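Local coordinates for Lmo0325 protein (Listeria monocytogenes EGD-e, PDB 4RYK), which probably binds DNA as a transcriptional regulator of the Rgg type, pairing a helix-turn-helix domain with an all-helical C-terminal domain, at residues L50-F53 against E54-L57; I60-P63 against L64-F68; D143-K146 against K147-H150; H150-L153 against W154-T158; K271-I274 against Q275-E279. One frame throughout, in Å; residues are numbered along the deposited sequence.

How the contacts relate
Contacts 1 and 2 belong to the helix-turn-helix region and touch each other: Leu57 O meets Val62 N at 3.1 Å, and Phe53 and Leu57 pack on Leu64 and Phe67, so helices 50-60 and 64-71 share one apolar interior. Contacts 3 and 4 follow one another on helix 143-153 and share His150. Contact 3 is a surface stretch with ion pairs along it, whereas contacts 1, 2, 4 and 5 are partly buried; contact 4 ends its helix with aromatic and selenium packing. Contact 5, centred about 47 Å from the centre of contact 1, combines an apolar side carrying a buried tryptophan with a charged cluster at the second subunit. Contacts 1, 2 and 4 also touch that subunit, but contact 3 does not.

Contact 1 of 5, residues L50-F53 against E54-L57; sequences LSLF and EEIL
Phe53 and Leu57, one helical turn apart, pack ring against isobutyl group. Phe53 CB merely borders its own peptide, and the contact begins in the ring. With CG anti to the backbone N (chi1 -170°), the ring runs out beside the leucine, and its CD2-CE2-CZ side does the touching: CD2 and CE2 meet Leu57 CD1, CE2 closing to 3.6 Å from it, while CZ has Leu57 CD2 at 4.0 Å. Leu57 CG sits over one face, offset toward the rim and 4.2 Å from the centroid of the Phe53 ring, a CH-pi contact. Behind these side chains Leu57 N donates to Phe53 O at 2.9 Å in a nearly straight bond (166°), and Glu54 N and Ile56 N bond to Leu50 O and Leu52 O in the same i to i+4 pattern.

Elsewhere on the helix polar atoms take part. Glu54 CG lies 3.4 Å from Leu50 O and brushes Leu50 CD1, but its carboxylate is engaged by Tyr10 and Arg72 of the second subunit, a link specific to this dimer. Ile56 CG1 and CD1 lie against Leu52 O. Phe53 also meets Phe67 edge-to-face, and Ile14 of helix 10-20 touches Phe53, Ile56 and Leu57. An amphipathic helix packed in this way is characteristic of the small helical bundle of an XRE-type helix-turn-helix domain.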
loop_
_atom_site.group_PDB
_atom_site.type_symbol
_atom_site.label_atom_id
_atom_site.label_comp_id
_atom_site.label_asym_id
_atom_site.label_seq_id
_atom_site.Cartn_x
_atom_site.Cartn_y
_atom_site.Cartn_z
ATOM N N LEU A 50 20.171 -9.876 -9.758
ATOM C CA LEU A 50 18.807 -9.413 -9.657
ATOM C C LEU A 50 17.915 -9.855 -10.823
ATOM O O LEU A 50 16.749 -10.208 -10.593
ATOM C CB LEU A 50 18.758 -7.890 -9.496
ATOM C CG LEU A 50 17.394 -7.219 -9.528
ATOM C CD1 LEU A 50 16.438 -7.760 -8.478
ATOM C CD2 LEU A 50 17.618 -5.726 -9.302
ATOM N N SER A 51 18.422 -9.881 -12.047
ATOM C CA SER A 51 17.551 -10.301 -13.157
ATOM C C SER A 51 17.213 -11.770 -13.058
ATOM O O SER A 51 16.108 -12.145 -13.384
ATOM C CB SER A 51 18.112 -9.979 -14.549
ATOM O OG SER A 51 19.487 -10.133 -14.545
ATOM N N LEU A 52 18.145 -12.602 -12.612
ATOM C CA LEU A 52 17.852 -14.015 -12.476
ATOM C C LEU A 52 16.911 -14.223 -11.324
ATOM O O LEU A 52 16.021 -15.083 -11.374
ATOM C CB LEU A 52 19.118 -14.806 -12.236
ATOM C CG LEU A 52 19.986 -14.828 -13.497
ATOM C CD1 LEU A 52 21.331 -15.418 -13.160
ATOM C CD2 LEU A 52 19.321 -15.630 -14.606
ATOM N N PHE A 53 17.106 -13.426 -10.281
ATOM C CA PHE A 53 16.272 -13.516 -9.094
ATOM C C PHE A 53 14.804 -13.234 -9.401
ATOM O O PHE A 53 13.954 -13.977 -8.942
ATOM C CB PHE A 53 16.778 -12.603 -7.989
ATOM C CG PHE A 53 16.109 -12.818 -6.664
ATOM C CD1 PHE A 53 16.342 -13.988 -5.928
ATOM C CD2 PHE A 53 15.296 -11.845 -6.111
ATOM C CE1 PHE A 53 15.750 -14.186 -4.691
ATOM C CE2 PHE A 53 14.686 -12.058 -4.890
ATOM C CZ PHE A 53 14.915 -13.228 -4.175
ATOM N N GLU A 54 14.506 -12.225 -10.224
ATOM C CA GLU A 54 13.127 -11.915 -10.623
ATOM C C GLU A 54 12.490 -13.112 -11.327
ATOM O O GLU A 54 11.305 -13.392 -11.139
ATOM C CB GLU A 54 13.048 -10.711 -11.568
ATOM C CG GLU A 54 13.513 -9.369 -11.021
ATOM C CD GLU A 54 12.952 -8.198 -11.866
ATOM O OE1 GLU A 54 13.695 -7.570 -12.680
ATOM O OE2 GLU A 54 11.740 -7.920 -11.760
ATOM N N GLU A 55 13.259 -13.826 -12.144
ATOM C CA GLU A 55 12.686 -14.982 -12.862
ATOM C C GLU A 55 12.371 -16.099 -11.891
ATOM O O GLU A 55 11.350 -16.787 -12.023
ATOM C CB GLU A 55 13.635 -15.470 -13.948
ATOM C CG GLU A 55 13.873 -14.432 -15.041
ATOM C CD GLU A 55 14.984 -14.822 -15.985
ATOM O OE1 GLU A 55 15.151 -16.019 -16.292
ATOM O OE2 GLU A 55 15.699 -13.908 -16.449
ATOM N N ILE A 56 13.237 -16.291 -10.906
ATOM C CA ILE A 56 13.010 -17.349 -9.893
ATOM C C ILE A 56 11.778 -17.022 -9.070
ATOM O O ILE A 56 10.930 -17.871 -8.812
ATOM C CB ILE A 56 14.249 -17.499 -8.987
ATOM C CG1 ILE A 56 15.374 -18.140 -9.806
ATOM C CG2 ILE A 56 13.907 -18.329 -7.773
ATOM C CD1 ILE A 56 16.770 -17.910 -9.247
ATOM N N LEU A 57 11.655 -15.762 -8.672
ATOM C CA LEU A 57 10.476 -15.336 -7.909
ATOM C C LEU A 57 9.196 -15.625 -8.633
ATOM O O LEU A 57 8.165 -15.969 -8.020
ATOM C CB LEU A 57 10.548 -13.850 -7.601
ATOM C CG LEU A 57 11.477 -13.449 -6.463
ATOM C CD1 LEU A 57 11.414 -11.926 -6.347
ATOM C CD2 LEU A 57 11.135 -14.113 -5.146
#

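Contact 2 of 5, residues I60-P63 against L64-F68; sequences IMVP and LDEFF
A Schellman motif followed by a proline N-cap links helix 50-60 to helix 64-71 within the helix-turn-helix region, and here Val62 and Pro63 meet the first turn of the second helix. Met61, a selenomethionine, leaves helical geometry with a positive phi (58°). Pro63 then takes the N-cap position, and its carbonyl opens the helical bonding: Phe67 N donates to Pro63 O at 2.9 Å, with an N-H...O angle of 161°.

Around that bond Val62 turns CG1 onto the new helix. This methyl, anti to its own backbone N (chi1 175°), comes within 3.6 Å of Phe67 N and also touches Phe67 CB and Glu66 CB, filling the corner between loop and helix. The ring of Phe67 itself leads away from the loop to pack on Leu13 and Ile14 of helix 10-20.

Glu66 reaches back toward the turn with an extended chain, and its two carboxylate oxygens have different partners. OE2 accepts from Leu161 N of the second subunit, tying this turn to the dimer. OE1 lies 3.5 Å from Pro63 CD, beside the proline ring. A water 2.7 Å from Glu66 OE1 and 2.6 Å from Met61 O bridges the two, joining the end of the Schellman turn to the Glu66 carboxylate.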
loop_
_atom_site.group_PDB
_atom_site.type_symbol
_atom_site.label_atom_id
_atom_site.label_comp_id
_atom_site.label_asym_id
_atom_site.label_seq_id
_atom_site.Cartn_x
_atom_site.Cartn_y
_atom_site.Cartn_z
ATOM N N ILE A 60 8.056 -19.225 -8.200
ATOM C CA ILE A 60 7.468 -19.607 -6.934
ATOM C C ILE A 60 6.286 -18.711 -6.623
ATOM O O ILE A 60 5.671 -18.880 -5.577
ATOM C CB ILE A 60 8.480 -19.646 -5.770
ATOM C CG1 ILE A 60 9.178 -18.294 -5.569
ATOM C CG2 ILE A 60 9.563 -20.685 -6.000
ATOM C CD1 ILE A 60 9.736 -18.098 -4.184
HETATM N N MSE A 61 5.916 -17.811 -7.561
HETATM C CA MSE A 61 4.752 -16.934 -7.398
HETATM C C MSE A 61 4.806 -16.056 -6.167
HETATM O O MSE A 61 3.825 -15.930 -5.402
HETATM C CB MSE A 61 3.507 -17.798 -7.339
HETATM C CG MSE A 61 3.061 -18.079 -8.759
HETATM SE SE MSE A 61 3.590 -19.925 -9.011
HETATM C CE MSE A 61 1.975 -20.623 -8.049
ATOM N N VAL A 62 5.953 -15.448 -5.948
ATOM C CA VAL A 62 6.092 -14.505 -4.869
ATOM C C VAL A 62 6.648 -13.203 -5.440
ATOM O O VAL A 62 7.752 -13.212 -5.899
ATOM C CB VAL A 62 7.055 -15.040 -3.797
ATOM C CG1 VAL A 62 7.280 -13.985 -2.747
ATOM C CG2 VAL A 62 6.478 -16.291 -3.132
ATOM N N PRO A 63 5.866 -12.116 -5.438
ATOM C CA PRO A 63 6.420 -10.827 -5.918
ATOM C C PRO A 63 7.580 -10.396 -5.046
ATOM O O PRO A 63 7.620 -10.677 -3.843
ATOM C CB PRO A 63 5.242 -9.840 -5.756
ATOM C CG PRO A 63 4.001 -10.711 -5.878
ATOM C CD PRO A 63 4.389 -12.060 -5.270
ATOM N N LEU A 64 8.510 -9.711 -5.657
ATOM C CA LEU A 64 9.688 -9.160 -4.993
ATOM C C LEU A 64 9.386 -8.486 -3.658
ATOM O O LEU A 64 10.035 -8.760 -2.671
ATOM C CB LEU A 64 10.381 -8.179 -5.969
ATOM C CG LEU A 64 11.721 -7.573 -5.538
ATOM C CD1 LEU A 64 12.774 -8.624 -5.275
ATOM C CD2 LEU A 64 12.241 -6.583 -6.595
ATOM N N ASP A 65 8.398 -7.609 -3.605
ATOM C CA ASP A 65 8.172 -6.885 -2.373
ATOM C C ASP A 65 7.694 -7.846 -1.258
ATOM O O ASP A 65 7.979 -7.613 -0.092
ATOM C CB ASP A 65 7.089 -5.834 -2.591
ATOM C CG ASP A 65 6.946 -4.885 -1.409
ATOM O OD1 ASP A 65 7.889 -4.063 -1.229
ATOM O OD2 ASP A 65 5.901 -4.918 -0.691
ATOM N N GLU A 66 6.898 -8.860 -1.612
ATOM C CA GLU A 66 6.394 -9.837 -0.606
ATOM C C GLU A 66 7.581 -10.641 -0.144
ATOM O O GLU A 66 7.731 -10.947 1.053
ATOM C CB GLU A 66 5.318 -10.753 -1.208
ATOM C CG GLU A 66 4.761 -11.730 -0.179
ATOM C CD GLU A 66 3.797 -12.758 -0.731
ATOM O OE1 GLU A 66 3.417 -12.729 -1.930
ATOM O OE2 GLU A 66 3.395 -13.591 0.098
ATOM N N PHE A 67 8.467 -10.983 -1.081
ATOM C CA PHE A 67 9.631 -11.743 -0.690
ATOM C C PHE A 67 10.395 -10.966 0.386
ATOM O O PHE A 67 10.805 -11.560 1.401
ATOM C CB PHE A 67 10.538 -12.062 -1.894
ATOM C CG PHE A 67 11.855 -12.683 -1.503
ATOM C CD1 PHE A 67 12.949 -11.885 -1.196
ATOM C CD2 PHE A 67 11.986 -14.064 -1.417
ATOM C CE1 PHE A 67 14.148 -12.435 -0.786
ATOM C CE2 PHE A 67 13.198 -14.623 -0.996
ATOM C CZ PHE A 67 14.268 -13.803 -0.702
ATOM N N PHE A 68 10.589 -9.642 0.168
ATOM C CA PHE A 68 11.357 -8.898 1.129
ATOM C C PHE A 68 10.647 -8.709 2.441
ATOM O O PHE A 68 11.287 -8.646 3.490
ATOM C CB PHE A 68 11.897 -7.537 0.594
ATOM C CG PHE A 68 13.195 -7.695 -0.085
ATOM C CD1 PHE A 68 14.371 -7.684 0.640
ATOM C CD2 PHE A 68 13.245 -8.003 -1.425
ATOM C CE1 PHE A 68 15.602 -7.896 0.027
ATOM C CE2 PHE A 68 14.464 -8.252 -2.044
ATOM C CZ PHE A 68 15.641 -8.194 -1.312
HETATM O O HOH W 1 2.677 -14.987 -3.214
#

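Contact 3 of 5, residues D143-K146 against K147-H150; sequences DEYK and KIIH
Four backbone bonds join Asp143-Lys146 to Lys147-His150, each from residue i+4 to i: Lys147 N to Asp143 O and His150 N to Lys146 O at 2.9 Å, Ile148 N to Glu144 O and Ile149 N to Tyr145 O slightly longer. Among the charged groups, Lys146 bends at chi3 and carries NZ back along the helix to Asp143 OD1, a salt bridge of 2.8 Å met nearly along the C-O axis. Lys147 directs its own amine forward to Asp151. This is the first part of helix 143-153 in the all-helical Rgg C-terminal domain, and the ion pairs follow the helical i, i+3 and i+4 spacings. The apolar contacts are lighter. Ile148 CD1 approaches Tyr145 CD1 at 4.5 Å, obliquely to the ring, whereas Glu144 CG covers the centre of one ring face, 3.6 Å above its plane. Tyr145 also stacks on His121 of helix 113-132, and Phe173 packs on Ile149. Against the backbone, Ile149 CG1 and CD1 each lie 3.4 Å from the carbonyl oxygen Tyr145 O.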
loop_
_atom_site.group_PDB
_atom_site.type_symbol
_atom_site.label_atom_id
_atom_site.label_comp_id
_atom_site.label_asym_id
_atom_site.label_seq_id
_atom_site.Cartn_x
_atom_site.Cartn_y
_atom_site.Cartn_z
ATOM N N ASP A 143 20.680 28.583 10.668
ATOM C CA ASP A 143 20.647 28.822 9.243
ATOM C C ASP A 143 21.399 27.743 8.508
ATOM O O ASP A 143 21.005 27.427 7.415
ATOM C CB ASP A 143 21.226 30.199 8.857
ATOM C CG ASP A 143 20.242 31.334 9.112
ATOM O OD1 ASP A 143 19.016 31.071 9.024
ATOM O OD2 ASP A 143 20.688 32.477 9.408
ATOM N N GLU A 144 22.475 27.205 9.090
ATOM C CA GLU A 144 23.310 26.215 8.403
ATOM C C GLU A 144 22.507 24.990 7.977
ATOM O O GLU A 144 22.670 24.499 6.885
ATOM C CB GLU A 144 24.511 25.781 9.250
ATOM C CG GLU A 144 24.198 24.896 10.454
ATOM C CD GLU A 144 25.304 24.926 11.520
ATOM O OE1 GLU A 144 26.404 24.395 11.252
ATOM O OE2 GLU A 144 25.093 25.466 12.630
ATOM N N TYR A 145 21.609 24.525 8.826
ATOM C CA TYR A 145 20.865 23.325 8.488
ATOM C C TYR A 145 19.775 23.637 7.495
ATOM O O TYR A 145 19.496 22.838 6.648
ATOM C CB TYR A 145 20.313 22.641 9.738
ATOM C CG TYR A 145 21.392 22.299 10.733
ATOM C CD1 TYR A 145 22.470 21.508 10.359
ATOM C CD2 TYR A 145 21.351 22.781 12.016
ATOM C CE1 TYR A 145 23.470 21.200 11.235
ATOM C CE2 TYR A 145 22.351 22.470 12.921
ATOM C CZ TYR A 145 23.409 21.678 12.511
ATOM O OH TYR A 145 24.423 21.367 13.385
ATOM N N LYS A 146 19.170 24.804 7.576
ATOM C CA LYS A 146 18.146 25.169 6.596
ATOM C C LYS A 146 18.775 25.358 5.217
ATOM O O LYS A 146 18.205 24.988 4.199
ATOM C CB LYS A 146 17.467 26.456 7.000
ATOM C CG LYS A 146 16.696 26.375 8.313
ATOM C CD LYS A 146 16.582 27.759 8.943
ATOM C CE LYS A 146 15.946 28.795 8.011
ATOM N NZ LYS A 146 16.461 30.167 8.296
ATOM N N LYS A 147 19.969 25.934 5.196
ATOM C CA LYS A 147 20.707 26.075 3.966
ATOM C C LYS A 147 21.034 24.723 3.327
ATOM O O LYS A 147 20.948 24.552 2.107
ATOM C CB LYS A 147 21.989 26.843 4.228
ATOM C CG LYS A 147 22.839 27.046 2.988
ATOM C CD LYS A 147 23.981 28.000 3.305
ATOM C CE LYS A 147 25.191 27.747 2.413
ATOM N NZ LYS A 147 24.815 27.982 1.002
ATOM N N ILE A 148 21.451 23.766 4.134
ATOM C CA ILE A 148 21.763 22.444 3.592
ATOM C C ILE A 148 20.533 21.829 2.906
ATOM O O ILE A 148 20.620 21.245 1.847
ATOM C CB ILE A 148 22.300 21.520 4.689
ATOM C CG1 ILE A 148 23.764 21.847 4.957
ATOM C CG2 ILE A 148 22.187 20.048 4.286
ATOM C CD1 ILE A 148 24.274 21.251 6.263
ATOM N N ILE A 149 19.389 21.970 3.526
ATOM C CA ILE A 149 18.173 21.373 3.012
ATOM C C ILE A 149 17.744 22.118 1.747
ATOM O O ILE A 149 17.464 21.520 0.727
ATOM C CB ILE A 149 17.063 21.439 4.076
ATOM C CG1 ILE A 149 17.440 20.540 5.244
ATOM C CG2 ILE A 149 15.713 21.041 3.461
ATOM C CD1 ILE A 149 16.725 20.911 6.532
ATOM N N HIS A 150 17.730 23.441 1.823
ATOM C CA HIS A 150 17.439 24.261 0.651
ATOM C C HIS A 150 18.319 23.892 -0.532
ATOM O O HIS A 150 17.827 23.732 -1.663
ATOM C CB HIS A 150 17.621 25.756 0.942
ATOM C CG HIS A 150 17.578 26.588 -0.289
ATOM N ND1 HIS A 150 18.698 26.823 -1.066
ATOM C CD2 HIS A 150 16.538 27.155 -0.939
ATOM C CE1 HIS A 150 18.348 27.537 -2.127
ATOM N NE2 HIS A 150 17.047 27.762 -2.067
#

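Contact 4 of 5, residues H150-L153 against W154-T158; sequences HDYL and WKMQT
Helix 143-153 closes with Trp154 N bonded to His150 O at 2.9 Å, and the chain then reverses through a type II beta turn from Leu153 to Met156, closed by a hydrogen bond from Met156 N to Leu153 O at 3.1 Å. A water donates to both Leu153 O and Met156 O, spanning the turn. Trp154 points CG away from its own N (chi1 -177°), which brings the indole back beside the last helical turn. There His150 CE1 lies over one face, 3.8 Å from Trp154 CG; the imidazole and the five-membered ring of Trp154 form an oblique pair, neither stack nor edge-to-face, with planes 33° apart. Lys155 CE covers the opposite face of the indole. His150 ND1 donates to Asp151 OD1 at 2.8 Å, in the imidazole plane and on the anti side of the carboxylate, which fixes how the imidazole is turned. Further round, the selenium of Met156, a selenomethionine, sits over one face of Tyr152, 4.2 Å from the ring centroid, a Met-aromatic contact. Met156 also meets Ser20 of the second subunit. Tyr152 OH is hydrogen-bonded to Glu163 OE2. Tyr152 and Leu153 pack on Ile166 of helix 161-170, and Leu153 and His150 also touch helix 176-193.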
loop_
_atom_site.group_PDB
_atom_site.type_symbol
_atom_site.label_atom_id
_atom_site.label_comp_id
_atom_site.label_asym_id
_atom_site.label_seq_id
_atom_site.Cartn_x
_atom_site.Cartn_y
_atom_site.Cartn_z
ATOM N N HIS A 150 17.730 23.441 1.823
ATOM C CA HIS A 150 17.439 24.261 0.651
ATOM C C HIS A 150 18.319 23.892 -0.532
ATOM O O HIS A 150 17.827 23.732 -1.663
ATOM C CB HIS A 150 17.621 25.756 0.942
ATOM C CG HIS A 150 17.578 26.588 -0.289
ATOM N ND1 HIS A 150 18.698 26.823 -1.066
ATOM C CD2 HIS A 150 16.538 27.155 -0.939
ATOM C CE1 HIS A 150 18.348 27.537 -2.127
ATOM N NE2 HIS A 150 17.047 27.762 -2.067
ATOM N N ASP A 151 19.612 23.788 -0.269
ATOM C CA ASP A 151 20.578 23.609 -1.352
ATOM C C ASP A 151 20.542 22.204 -1.942
ATOM O O ASP A 151 20.944 22.019 -3.083
ATOM C CB ASP A 151 22.001 23.867 -0.888
ATOM C CG ASP A 151 22.284 25.345 -0.623
ATOM O OD1 ASP A 151 21.434 26.187 -0.938
ATOM O OD2 ASP A 151 23.356 25.638 -0.082
ATOM N N TYR A 152 20.129 21.219 -1.164
ATOM C CA TYR A 152 19.915 19.884 -1.713
ATOM C C TYR A 152 18.782 19.879 -2.762
ATOM O O TYR A 152 18.912 19.325 -3.836
ATOM C CB TYR A 152 19.548 18.894 -0.588
ATOM C CG TYR A 152 19.174 17.530 -1.139
ATOM C CD1 TYR A 152 20.158 16.673 -1.630
ATOM C CD2 TYR A 152 17.858 17.118 -1.219
ATOM C CE1 TYR A 152 19.848 15.444 -2.198
ATOM C CE2 TYR A 152 17.523 15.862 -1.737
ATOM C CZ TYR A 152 18.517 15.017 -2.221
ATOM O OH TYR A 152 18.222 13.770 -2.802
ATOM N N LEU A 153 17.644 20.465 -2.431
ATOM C CA LEU A 153 16.528 20.512 -3.371
ATOM C C LEU A 153 16.712 21.515 -4.532
ATOM O O LEU A 153 16.170 21.322 -5.610
ATOM C CB LEU A 153 15.251 20.876 -2.642
ATOM C CG LEU A 153 14.767 19.870 -1.583
ATOM C CD1 LEU A 153 13.550 20.449 -0.866
ATOM C CD2 LEU A 153 14.423 18.523 -2.214
ATOM N N TRP A 154 17.393 22.624 -4.254
ATOM C CA TRP A 154 17.704 23.674 -5.251
ATOM C C TRP A 154 18.281 23.078 -6.490
ATOM O O TRP A 154 19.173 22.223 -6.447
ATOM C CB TRP A 154 18.719 24.614 -4.613
ATOM C CG TRP A 154 19.130 25.755 -5.351
ATOM C CD1 TRP A 154 18.317 26.640 -6.010
ATOM C CD2 TRP A 154 20.475 26.297 -5.417
ATOM N NE1 TRP A 154 19.068 27.662 -6.517
ATOM C CE2 TRP A 154 20.397 27.484 -6.179
ATOM C CE3 TRP A 154 21.739 25.890 -4.894
ATOM C CZ2 TRP A 154 21.571 28.311 -6.456
ATOM C CZ3 TRP A 154 22.891 26.672 -5.185
ATOM C CH2 TRP A 154 22.791 27.881 -5.960
ATOM N N LYS A 155 17.727 23.506 -7.603
ATOM C CA LYS A 155 18.152 23.103 -8.962
ATOM C C LYS A 155 17.844 21.634 -9.350
ATOM O O LYS A 155 18.170 21.238 -10.435
ATOM C CB LYS A 155 19.631 23.463 -9.245
ATOM C CG LYS A 155 19.887 24.961 -9.347
ATOM C CD LYS A 155 21.378 25.283 -9.651
ATOM C CE LYS A 155 22.232 25.139 -8.409
ATOM N NZ LYS A 155 23.621 25.531 -8.579
HETATM N N MSE A 156 17.214 20.845 -8.493
HETATM C CA MSE A 156 16.750 19.508 -8.934
HETATM C C MSE A 156 15.498 19.688 -9.763
HETATM O O MSE A 156 14.614 20.517 -9.455
HETATM C CB MSE A 156 16.426 18.604 -7.760
HETATM C CG MSE A 156 17.652 18.260 -6.954
HETATM SE SE MSE A 156 17.240 17.000 -5.473
HETATM C CE MSE A 156 16.377 15.635 -6.529
ATOM N N GLN A 157 15.398 18.917 -10.814
ATOM C CA GLN A 157 14.311 19.083 -11.780
ATOM C C GLN A 157 13.257 18.028 -11.605
ATOM O O GLN A 157 12.110 18.203 -12.045
ATOM C CB GLN A 157 14.834 18.946 -13.216
ATOM C CG GLN A 157 15.934 19.890 -13.614
ATOM C CD GLN A 157 15.511 21.329 -13.518
ATOM O OE1 GLN A 157 16.364 22.213 -13.414
ATOM N NE2 GLN A 157 14.192 21.587 -13.531
ATOM N N THR A 158 13.665 16.889 -11.051
ATOM C CA THR A 158 12.736 15.774 -10.853
ATOM C C THR A 158 13.027 15.151 -9.465
ATOM O O THR A 158 14.181 15.087 -9.001
ATOM C CB THR A 158 12.822 14.728 -11.959
ATOM O OG1 THR A 158 14.118 14.201 -11.968
ATOM C CG2 THR A 158 12.647 15.328 -13.290
HETATM O O HOH W 2 13.816 20.995 -6.834
#

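Contact 5 of 5, residues K271-I274 against Q275-E279; sequences KRAI and QTWKE
Thr276 OG1, beside its own backbone N (chi1 -64°), donates to Arg272 O at 2.8 Å, and Thr276 N reaches the same oxygen at 2.9 Å from the opposite face of the carbonyl plane, so two donors hold it. Arg272 and Glu279, two helical turns apart, form a salt bridge with Arg272 NH1 3.2 Å from Glu279 OE2; the hydrogen bonds from NH1 to both carboxylate oxygens are weak. The carboxylate meets the guanidinium at its edge, the planes 47° apart. This bridge is secondary to those across the dimer, where Arg272 NH2 pairs with Glu279 OE1 of the second subunit and the reverse. Gln275 NE2 adds a straight bond to Glu279 OE2 at 3.2 Å. Thr276 OG1 also lies above one guanidinium face.

On another side of the helix Trp277 lies back along the preceding turn, CE3 3.4 Å from Ala273 O and CZ3 4.2 Å from Ala273 CB. The Ile274 and Lys278 side chains lie side by side, CG2 of Ile274 4.2 Å from CE of Lys278. Trp277 stacks on Tyr289 of helix 283-300 and also meets Phe244 and Ile247 of helix 243-259, so this apolar side sits between those two helices while the side bearing Arg272, Thr276 and Glu279 faces the second subunit.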
loop_
_atom_site.group_PDB
_atom_site.type_symbol
_atom_site.label_atom_id
_atom_site.label_comp_id
_atom_site.label_asym_id
_atom_site.label_seq_id
_atom_site.Cartn_x
_atom_site.Cartn_y
_atom_site.Cartn_z
ATOM N N LYS A 271 -18.254 18.927 10.557
ATOM C CA LYS A 271 -18.810 18.078 11.611
ATOM C C LYS A 271 -19.098 16.652 11.135
ATOM O O LYS A 271 -18.926 15.717 11.875
ATOM C CB LYS A 271 -20.093 18.701 12.162
ATOM C CG LYS A 271 -19.847 19.988 12.946
ATOM C CD LYS A 271 -19.462 19.711 14.399
ATOM C CE LYS A 271 -20.706 19.537 15.274
ATOM N NZ LYS A 271 -20.391 19.259 16.710
ATOM N N ARG A 272 -19.518 16.507 9.893
ATOM C CA ARG A 272 -19.781 15.189 9.358
ATOM C C ARG A 272 -18.452 14.389 9.197
ATOM O O ARG A 272 -18.394 13.182 9.462
ATOM C CB ARG A 272 -20.525 15.325 8.056
ATOM C CG ARG A 272 -20.654 14.037 7.307
ATOM C CD ARG A 272 -21.917 13.364 7.711
ATOM N NE ARG A 272 -21.890 12.631 8.967
ATOM C CZ ARG A 272 -21.516 11.355 9.119
ATOM N NH1 ARG A 272 -21.607 10.794 10.321
ATOM N NH2 ARG A 272 -21.050 10.635 8.095
ATOM N N ALA A 273 -17.376 15.057 8.797
ATOM C CA ALA A 273 -16.114 14.372 8.677
ATOM C C ALA A 273 -15.634 13.859 10.052
ATOM O O ALA A 273 -15.208 12.716 10.178
ATOM C CB ALA A 273 -15.078 15.264 8.051
ATOM N N ILE A 274 -15.716 14.702 11.067
ATOM C CA ILE A 274 -15.364 14.304 12.421
ATOM C C ILE A 274 -16.184 13.103 12.914
ATOM O O ILE A 274 -15.635 12.161 13.487
ATOM C CB ILE A 274 -15.536 15.515 13.342
ATOM C CG1 ILE A 274 -14.393 16.481 13.079
ATOM C CG2 ILE A 274 -15.606 15.136 14.831
ATOM C CD1 ILE A 274 -14.661 17.874 13.603
ATOM N N GLN A 275 -17.486 13.141 12.693
ATOM C CA GLN A 275 -18.355 12.021 13.058
ATOM C C GLN A 275 -17.992 10.760 12.305
ATOM O O GLN A 275 -18.125 9.662 12.826
ATOM C CB GLN A 275 -19.804 12.410 12.762
ATOM C CG GLN A 275 -20.896 11.423 13.143
ATOM C CD GLN A 275 -20.899 10.968 14.598
ATOM O OE1 GLN A 275 -20.562 11.732 15.526
ATOM N NE2 GLN A 275 -21.300 9.688 14.806
ATOM N N THR A 276 -17.553 10.919 11.058
ATOM C CA THR A 276 -17.178 9.800 10.241
ATOM C C THR A 276 -15.926 9.172 10.785
ATOM O O THR A 276 -15.838 7.953 10.876
ATOM C CB THR A 276 -16.994 10.185 8.769
ATOM O OG1 THR A 276 -18.247 10.625 8.229
ATOM C CG2 THR A 276 -16.564 8.976 7.984
ATOM N N TRP A 277 -14.940 9.981 11.159
ATOM C CA TRP A 277 -13.763 9.405 11.794
ATOM C C TRP A 277 -14.156 8.618 13.068
ATOM O O TRP A 277 -13.569 7.552 13.357
ATOM C CB TRP A 277 -12.727 10.464 12.157
ATOM C CG TRP A 277 -11.866 10.893 11.000
ATOM C CD1 TRP A 277 -11.162 10.088 10.177
ATOM C CD2 TRP A 277 -11.598 12.219 10.589
ATOM N NE1 TRP A 277 -10.483 10.818 9.267
ATOM C CE2 TRP A 277 -10.755 12.143 9.487
ATOM C CE3 TRP A 277 -12.041 13.473 11.012
ATOM C CZ2 TRP A 277 -10.291 13.267 8.825
ATOM C CZ3 TRP A 277 -11.616 14.580 10.343
ATOM C CH2 TRP A 277 -10.731 14.470 9.263
ATOM N N LYS A 278 -15.133 9.123 13.816
ATOM C CA LYS A 278 -15.591 8.408 15.011
ATOM C C LYS A 278 -16.229 7.107 14.657
ATOM O O LYS A 278 -15.929 6.102 15.284
ATOM C CB LYS A 278 -16.590 9.187 15.844
ATOM C CG LYS A 278 -15.918 10.319 16.568
ATOM C CD LYS A 278 -16.898 11.153 17.356
ATOM C CE LYS A 278 -16.191 12.370 17.913
ATOM N NZ LYS A 278 -17.138 13.234 18.661
ATOM N N GLU A 279 -17.084 7.134 13.648
ATOM C CA GLU A 279 -17.843 5.939 13.290
ATOM C C GLU A 279 -16.944 4.842 12.749
ATOM O O GLU A 279 -17.286 3.671 12.830
ATOM C CB GLU A 279 -18.871 6.301 12.268
ATOM C CG GLU A 279 -19.979 7.134 12.853
ATOM C CD GLU A 279 -20.934 7.623 11.791
ATOM O OE1 GLU A 279 -20.599 7.478 10.599
ATOM O OE2 GLU A 279 -22.006 8.135 12.140
#